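Long-range contacts in uncharacterized protein PA0076 (Pseudomonas aeruginosa PAO1, PDB 2QNU), which is a TagF protein associated with the type VI secretion system, in which it probably has a regulatory or accessory part: residues 3-7 and 132-136; 72-76 and 111-116. One frame throughout, in Å; residues are numbered along the deposited sequence.

Contact 1 of 2, residues 3-7 and 132-136; sequences SVGFY and FEQAV
Phe6 and Phe132 form the aromatic centre of the contact between strand 4-7 and helix 129-137. The two rings make a T-shaped pair with centroids 4.9 Å apart and planes inclined at 62°. Phe132 presents its edge: its CE1 stands over the middle of one face of the Phe6 ring and comes to 3.7 Å from Phe6 CG. The CB of Phe6 points toward the helix, and with CG between the backbone N and the carbonyl carbon (chi1 69°) the ring lies with one face under Phe132 CE1.

The aliphatic contacts lie around this pair. Val136 meets the rim of the Phe6 ring near its plane, where Phe6 CD2 is 4.0 Å from Val136 CG1. The same methyl fits against the strand backbone at Gly5, with Val136 CG1 3.7 Å from Gly5 O, and also touches Val4, whose CG1 lies 4.0 Å from Val136 CG1. Within the helix, Val136 CG2 also lies over one face of the Phe132 ring, offset toward its rim.

Glu133 adds a mixed contact. Its CG lies 3.5 Å from Phe6 CZ, and its carboxylate continues past the ring rim, with Glu133 OE2 at the edge in the plane of Phe6, 3.9 Å from Phe6 CZ. The same oxygen makes a long, weak ion pair with Arg19, on the strand beside 4-7.

No hydrogen bond joins the two segments; the backbone of strand 4-7 bonds within the sheet, Gly5 with Ala92 and Phe6 with Arg19. Val91 of strand 89-95 touches Val4, Phe6 and Phe132, continuing the apolar cluster onto the next strand. The axes of the two short segments approach to 8.4 Å, at 141° between their N-to-C directions: a helix packed on an antiparallel sheet, as in alpha+beta folds, here within the TagF N-terminal domain.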
ATOM      1  N   SER B   3      -0.007  16.203 -23.845  1.00 45.20           N
ATOM      2  CA  SER B   3      -0.200  15.424 -22.588  1.00 45.34           C
ATOM      3  C   SER B   3       1.077  15.203 -21.712  1.00 44.94           C
ATOM      4  O   SER B   3       0.964  15.080 -20.487  1.00 45.61           O
ATOM      5  CB  SER B   3      -0.819  14.059 -22.882  1.00 46.72           C
ATOM      6  OG  SER B   3      -1.160  13.419 -21.641  1.00 48.37           O
ATOM      7  N   VAL B   4       2.246  15.058 -22.338  1.00 43.50           N
ATOM      8  CA  VAL B   4       3.520  15.002 -21.607  1.00 41.92           C
ATOM      9  C   VAL B   4       4.247  16.326 -21.843  1.00 40.05           C
ATOM     10  O   VAL B   4       4.103  16.940 -22.892  1.00 38.71           O
ATOM     11  CB  VAL B   4       4.376  13.831 -22.058  1.00 42.44           C
ATOM     12  CG1 VAL B   4       5.595  13.685 -21.177  1.00 42.63           C
ATOM     13  CG2 VAL B   4       3.536  12.546 -22.012  1.00 44.39           C
ATOM     14  N   GLY B   5       4.987  16.810 -20.853  1.00 38.63           N
ATOM     15  CA  GLY B   5       5.824  17.980 -21.095  1.00 37.91           C
ATOM     16  C   GLY B   5       7.138  17.854 -20.374  1.00 35.97           C
ATOM     17  O   GLY B   5       7.500  16.779 -19.920  1.00 35.15           O
ATOM     18  N   PHE B   6       7.838  18.962 -20.233  1.00 34.99           N
ATOM     19  CA  PHE B   6       9.132  18.892 -19.568  1.00 35.42           C
ATOM     20  C   PHE B   6       9.413  20.254 -18.939  1.00 35.40           C
ATOM     21  O   PHE B   6       8.778  21.229 -19.289  1.00 35.66           O
ATOM     22  CB  PHE B   6      10.220  18.416 -20.570  1.00 35.21           C
ATOM     23  CG  PHE B   6      10.544  19.423 -21.638  1.00 35.23           C
ATOM     24  CD1 PHE B   6      11.515  20.406 -21.406  1.00 35.22           C
ATOM     25  CD2 PHE B   6       9.897  19.381 -22.877  1.00 34.97           C
ATOM     26  CE1 PHE B   6      11.799  21.361 -22.325  1.00 35.41           C
ATOM     27  CE2 PHE B   6      10.172  20.327 -23.827  1.00 35.12           C
ATOM     28  CZ  PHE B   6      11.162  21.325 -23.557  1.00 34.92           C
ATOM     29  N   TYR B   7      10.304  20.275 -17.954  1.00 35.17           N
ATOM     30  CA  TYR B   7      10.743  21.507 -17.330  1.00 35.17           C
ATOM     31  C   TYR B   7      12.142  21.292 -16.796  1.00 35.51           C
ATOM     32  O   TYR B   7      12.498  20.207 -16.351  1.00 36.25           O
ATOM     33  CB  TYR B   7       9.834  21.938 -16.159  1.00 35.64           C
ATOM     34  CG  TYR B   7      10.385  23.089 -15.372  1.00 34.03           C
ATOM     35  CD1 TYR B   7      10.989  22.903 -14.130  1.00 33.28           C
ATOM     36  CD2 TYR B   7      10.327  24.361 -15.875  1.00 35.90           C
ATOM     37  CE1 TYR B   7      11.515  23.973 -13.440  1.00 29.99           C
ATOM     38  CE2 TYR B   7      10.845  25.423 -15.186  1.00 33.96           C
ATOM     39  CZ  TYR B   7      11.422  25.202 -13.964  1.00 31.47           C
ATOM     40  OH  TYR B   7      11.905  26.275 -13.297  1.00 36.09           O
ATOM     41  N   PHE B 132      14.145  16.792 -29.277  1.00 37.73           N
ATOM     42  CA  PHE B 132      13.708  16.464 -27.914  1.00 38.00           C
ATOM     43  C   PHE B 132      12.281  16.955 -27.626  1.00 36.83           C
ATOM     44  O   PHE B 132      11.444  16.157 -27.226  1.00 34.33           O
ATOM     45  CB  PHE B 132      14.660  17.064 -26.905  1.00 37.27           C
ATOM     46  CG  PHE B 132      14.208  16.930 -25.487  1.00 35.47           C
ATOM     47  CD1 PHE B 132      13.793  18.040 -24.774  1.00 35.20           C
ATOM     48  CD2 PHE B 132      14.210  15.695 -24.865  1.00 35.56           C
ATOM     49  CE1 PHE B 132      13.415  17.922 -23.463  1.00 33.29           C
ATOM     50  CE2 PHE B 132      13.792  15.576 -23.549  1.00 35.70           C
ATOM     51  CZ  PHE B 132      13.362  16.685 -22.863  1.00 34.39           C
ATOM     52  N   GLU B 133      12.012  18.236 -27.890  1.00 37.63           N
ATOM     53  CA  GLU B 133      10.688  18.826 -27.608  1.00 39.80           C
ATOM     54  C   GLU B 133       9.607  18.103 -28.378  1.00 39.63           C
ATOM     55  O   GLU B 133       8.591  17.737 -27.818  1.00 40.22           O
ATOM     56  CB  GLU B 133      10.661  20.300 -27.964  1.00 39.95           C
ATOM     57  CG  GLU B 133      11.572  21.169 -27.066  1.00 42.93           C
ATOM     58  CD  GLU B 133      11.681  22.638 -27.545  1.00 45.15           C
ATOM     59  OE1 GLU B 133      11.460  22.925 -28.768  1.00 50.32           O
ATOM     60  OE2 GLU B 133      12.037  23.487 -26.672  1.00 54.67           O
ATOM     61  N   GLN B 134       9.868  17.888 -29.662  1.00 41.01           N
ATOM     62  CA  GLN B 134       8.995  17.112 -30.564  1.00 41.58           C
ATOM     63  C   GLN B 134       8.747  15.735 -30.047  1.00 40.93           C
ATOM     64  O   GLN B 134       7.619  15.307 -29.966  1.00 40.95           O
ATOM     65  CB  GLN B 134       9.593  17.039 -31.971  1.00 41.78           C
ATOM     66  CG  GLN B 134       9.365  18.340 -32.760  1.00 45.15           C
ATOM     67  CD  GLN B 134      10.251  18.487 -34.018  1.00 46.15           C
ATOM     68  OE1 GLN B 134      10.946  17.542 -34.430  1.00 53.65           O
ATOM     69  NE2 GLN B 134      10.215  19.679 -34.639  1.00 48.50           N
ATOM     70  N   ALA B 135       9.801  15.029 -29.672  1.00 41.77           N
ATOM     71  CA  ALA B 135       9.643  13.689 -29.100  1.00 41.76           C
ATOM     72  C   ALA B 135       8.783  13.679 -27.825  1.00 41.85           C
ATOM     73  O   ALA B 135       7.912  12.834 -27.690  1.00 41.80           O
ATOM     74  CB  ALA B 135      11.015  13.033 -28.844  1.00 41.36           C
ATOM     75  N   VAL B 136       9.055  14.585 -26.880  1.00 42.05           N
ATOM     76  CA  VAL B 136       8.256  14.683 -25.674  1.00 42.78           C
ATOM     77  C   VAL B 136       6.765  14.946 -26.018  1.00 44.25           C
ATOM     78  O   VAL B 136       5.876  14.328 -25.429  1.00 42.98           O
ATOM     79  CB  VAL B 136       8.787  15.794 -24.703  1.00 42.36           C
ATOM     80  CG1 VAL B 136       7.815  16.002 -23.545  1.00 42.29           C
ATOM     81  CG2 VAL B 136      10.180  15.435 -24.177  1.00 39.65           C
TER

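Contact 2 of 2, residues 72-76 and 111-116; sequences VTGVV and WFEQVE
Val75 and Val115 lie alongside, pointing opposite ways, with Val75 CG2 3.7 Å from Val115 CG1. They meet between strand 71-77, inside the antiparallel sheet, and helix 110-121 lying on it, the segment axes 8.3 Å apart and crossing at -43°. The other methyl of Val75 meets the aliphatic part of Glu116, the two chains roughly perpendicular: Val75 CG1 is 3.9 Å from Glu116 CG.

Phe112 comes in edge first. Thr73 OG1, Gly74 O and Val75 CG2 all lie at its rim near the ring plane, and Thr73 OG1 is 3.2 Å from Phe112 CZ. The threonine hydroxyl stands anti to its backbone N (chi1 -169°), facing this rim, while its hydrogen bond goes to Phe60 O. Trp111 CE3 covers a face of Phe112, and the indole rim meets Gly74, whose CA is 4.0 Å from Trp111 CZ3.

Other polar groups also find partners outside the two segments: Trp111 NE1 hydrogen-bonds to Pro140 O, and Glu116 OE2 and OE1 make salt bridges to Arg59 and Arg186. Cohesion therefore rests on apolar packing, and perhaps also on the weakly positive ring edge of Phe112 against Thr73 OG1 and Gly74 O; the two arginines probably stabilise the buried charge of Glu116.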
ATOM      1  N   VAL B  72       1.130  13.254 -10.634  1.00 39.75           N
ATOM      2  CA  VAL B  72       2.204  13.423 -11.570  1.00 40.33           C
ATOM      3  C   VAL B  72       3.127  12.209 -11.551  1.00 39.65           C
ATOM      4  O   VAL B  72       3.445  11.605 -10.485  1.00 39.42           O
ATOM      5  CB  VAL B  72       2.849  14.859 -11.443  1.00 40.04           C
ATOM      6  CG1 VAL B  72       3.137  15.219 -10.039  1.00 42.54           C
ATOM      7  CG2 VAL B  72       4.092  15.073 -12.356  1.00 41.03           C
ATOM      8  N   THR B  73       3.497  11.821 -12.766  1.00 38.31           N
ATOM      9  CA  THR B  73       4.470  10.758 -12.970  1.00 37.71           C
ATOM     10  C   THR B  73       5.511  11.195 -14.009  1.00 37.75           C
ATOM     11  O   THR B  73       5.254  12.074 -14.822  1.00 36.58           O
ATOM     12  CB  THR B  73       3.808   9.468 -13.389  1.00 38.53           C
ATOM     13  OG1 THR B  73       4.752   8.405 -13.328  1.00 38.85           O
ATOM     14  CG2 THR B  73       3.230   9.557 -14.785  1.00 38.31           C
ATOM     15  N   GLY B  74       6.704  10.612 -13.922  1.00 36.73           N
ATOM     16  CA  GLY B  74       7.766  11.030 -14.812  1.00 36.83           C
ATOM     17  C   GLY B  74       9.128  10.519 -14.446  1.00 34.13           C
ATOM     18  O   GLY B  74       9.263   9.523 -13.740  1.00 33.84           O
ATOM     19  N   VAL B  75      10.123  11.187 -15.003  1.00 34.31           N
ATOM     20  CA  VAL B  75      11.517  10.885 -14.709  1.00 34.38           C
ATOM     21  C   VAL B  75      12.282  12.194 -14.577  1.00 33.54           C
ATOM     22  O   VAL B  75      12.021  13.125 -15.297  1.00 32.71           O
ATOM     23  CB  VAL B  75      12.179   9.986 -15.770  1.00 34.89           C
ATOM     24  CG1 VAL B  75      13.601   9.581 -15.302  1.00 35.40           C
ATOM     25  CG2 VAL B  75      11.353   8.744 -16.060  1.00 32.67           C
ATOM     26  N   VAL B  76      13.196  12.268 -13.618  1.00 33.47           N
ATOM     27  CA  VAL B  76      14.019  13.466 -13.455  1.00 34.39           C
ATOM     28  C   VAL B  76      15.483  13.045 -13.512  1.00 34.02           C
ATOM     29  O   VAL B  76      15.845  11.976 -13.018  1.00 33.36           O
ATOM     30  CB  VAL B  76      13.772  14.239 -12.138  1.00 35.96           C
ATOM     31  CG1 VAL B  76      13.861  13.347 -10.899  1.00 34.21           C
ATOM     32  CG2 VAL B  76      14.762  15.389 -11.987  1.00 35.98           C
ATOM     33  N   TRP B 111       7.188   2.769 -20.645  1.00 38.29           N
ATOM     34  CA  TRP B 111       7.024   4.233 -20.760  1.00 38.79           C
ATOM     35  C   TRP B 111       8.232   4.966 -20.116  1.00 38.66           C
ATOM     36  O   TRP B 111       8.820   5.880 -20.668  1.00 37.98           O
ATOM     37  CB  TRP B 111       5.718   4.665 -20.070  1.00 39.16           C
ATOM     38  CG  TRP B 111       5.380   6.090 -20.299  1.00 39.76           C
ATOM     39  CD1 TRP B 111       4.838   6.653 -21.446  1.00 40.31           C
ATOM     40  CD2 TRP B 111       5.619   7.169 -19.392  1.00 39.15           C
ATOM     41  NE1 TRP B 111       4.703   8.002 -21.270  1.00 39.26           N
ATOM     42  CE2 TRP B 111       5.165   8.343 -20.018  1.00 38.80           C
ATOM     43  CE3 TRP B 111       6.152   7.249 -18.090  1.00 39.44           C
ATOM     44  CZ2 TRP B 111       5.256   9.584 -19.404  1.00 39.83           C
ATOM     45  CZ3 TRP B 111       6.223   8.478 -17.467  1.00 38.84           C
ATOM     46  CH2 TRP B 111       5.777   9.630 -18.122  1.00 40.91           C
ATOM     47  N   PHE B 112       8.568   4.531 -18.918  1.00 38.63           N
ATOM     48  CA  PHE B 112       9.686   5.099 -18.156  1.00 38.33           C
ATOM     49  C   PHE B 112      11.096   4.961 -18.866  1.00 38.15           C
ATOM     50  O   PHE B 112      11.947   5.880 -18.870  1.00 36.41           O
ATOM     51  CB  PHE B 112       9.670   4.460 -16.767  1.00 38.03           C
ATOM     52  CG  PHE B 112       8.462   4.889 -15.926  1.00 36.42           C
ATOM     53  CD1 PHE B 112       8.438   6.131 -15.326  1.00 38.11           C
ATOM     54  CD2 PHE B 112       7.354   4.058 -15.775  1.00 38.93           C
ATOM     55  CE1 PHE B 112       7.300   6.584 -14.580  1.00 39.96           C
ATOM     56  CE2 PHE B 112       6.196   4.484 -15.044  1.00 38.60           C
ATOM     57  CZ  PHE B 112       6.186   5.732 -14.439  1.00 39.47           C
ATOM     58  N   GLU B 113      11.313   3.790 -19.427  1.00 38.00           N
ATOM     59  CA  GLU B 113      12.511   3.527 -20.229  1.00 38.42           C
ATOM     60  C   GLU B 113      12.553   4.445 -21.461  1.00 37.32           C
ATOM     61  O   GLU B 113      13.591   5.065 -21.742  1.00 36.74           O
ATOM     62  CB  GLU B 113      12.527   2.060 -20.608  1.00 38.48           C
ATOM     63  CG  GLU B 113      12.885   1.208 -19.420  1.00 40.30           C
ATOM     64  CD  GLU B 113      12.722  -0.286 -19.638  1.00 40.51           C
ATOM     65  OE1 GLU B 113      12.255  -0.708 -20.696  1.00 47.93           O
ATOM     66  OE2 GLU B 113      13.034  -1.042 -18.720  1.00 44.67           O
ATOM     67  N   GLN B 114      11.413   4.615 -22.126  1.00 37.27           N
ATOM     68  CA  GLN B 114      11.327   5.563 -23.232  1.00 37.81           C
ATOM     69  C   GLN B 114      11.595   6.973 -22.759  1.00 36.06           C
ATOM     70  O   GLN B 114      12.244   7.723 -23.444  1.00 35.59           O
ATOM     71  CB  GLN B 114       9.947   5.594 -23.915  1.00 37.76           C
ATOM     72  CG  GLN B 114       9.438   4.254 -24.382  1.00 41.41           C
ATOM     73  CD  GLN B 114       8.024   4.312 -25.048  1.00 44.81           C
ATOM     74  OE1 GLN B 114       7.676   5.297 -25.737  1.00 52.27           O
ATOM     75  NE2 GLN B 114       7.229   3.225 -24.867  1.00 51.67           N
ATOM     76  N   VAL B 115      11.045   7.378 -21.613  1.00 35.26           N
ATOM     77  CA  VAL B 115      11.290   8.711 -21.137  1.00 34.98           C
ATOM     78  C   VAL B 115      12.767   8.866 -20.804  1.00 35.19           C
ATOM     79  O   VAL B 115      13.351   9.894 -21.116  1.00 35.78           O
ATOM     80  CB  VAL B 115      10.441   9.099 -19.884  1.00 34.17           C
ATOM     81  CG1 VAL B 115      10.966  10.382 -19.313  1.00 33.45           C
ATOM     82  CG2 VAL B 115       8.984   9.249 -20.273  1.00 35.16           C
ATOM     83  N   GLU B 116      13.346   7.885 -20.120  1.00 35.88           N
ATOM     84  CA  GLU B 116      14.807   7.935 -19.793  1.00 36.68           C
ATOM     85  C   GLU B 116      15.662   8.061 -21.050  1.00 36.59           C
ATOM     86  O   GLU B 116      16.625   8.827 -21.086  1.00 36.70           O
ATOM     87  CB  GLU B 116      15.250   6.692 -19.038  1.00 37.36           C
ATOM     88  CG  GLU B 116      14.712   6.599 -17.580  1.00 37.50           C
ATOM     89  CD  GLU B 116      15.170   5.324 -16.906  1.00 41.07           C
ATOM     90  OE1 GLU B 116      15.627   4.419 -17.651  1.00 46.83           O
ATOM     91  OE2 GLU B 116      15.103   5.199 -15.633  1.00 44.80           O
TER

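In the fold
Both contacts are buried and lay successive helices, 129-137 and 110-121, on one antiparallel sheet, whose strand 89-95 runs between strands 4-7 and 71-77. Val91 on that middle strand touches side chains of both. Contact 2 lies deeper, its centre about 8 Å from the centre of the chain, against about 15 Å for that of contact 1, and is nested along the chain inside the loop that contact 1 closes. Neither has a hydrogen bond between its segments. In contact 1 an aromatic pair spans the interface and the acidic residue is partly exposed and weakly paired; in contact 2 the aromatics all belong to the helix, and the buried glutamate is paired with two arginines from outside both segments.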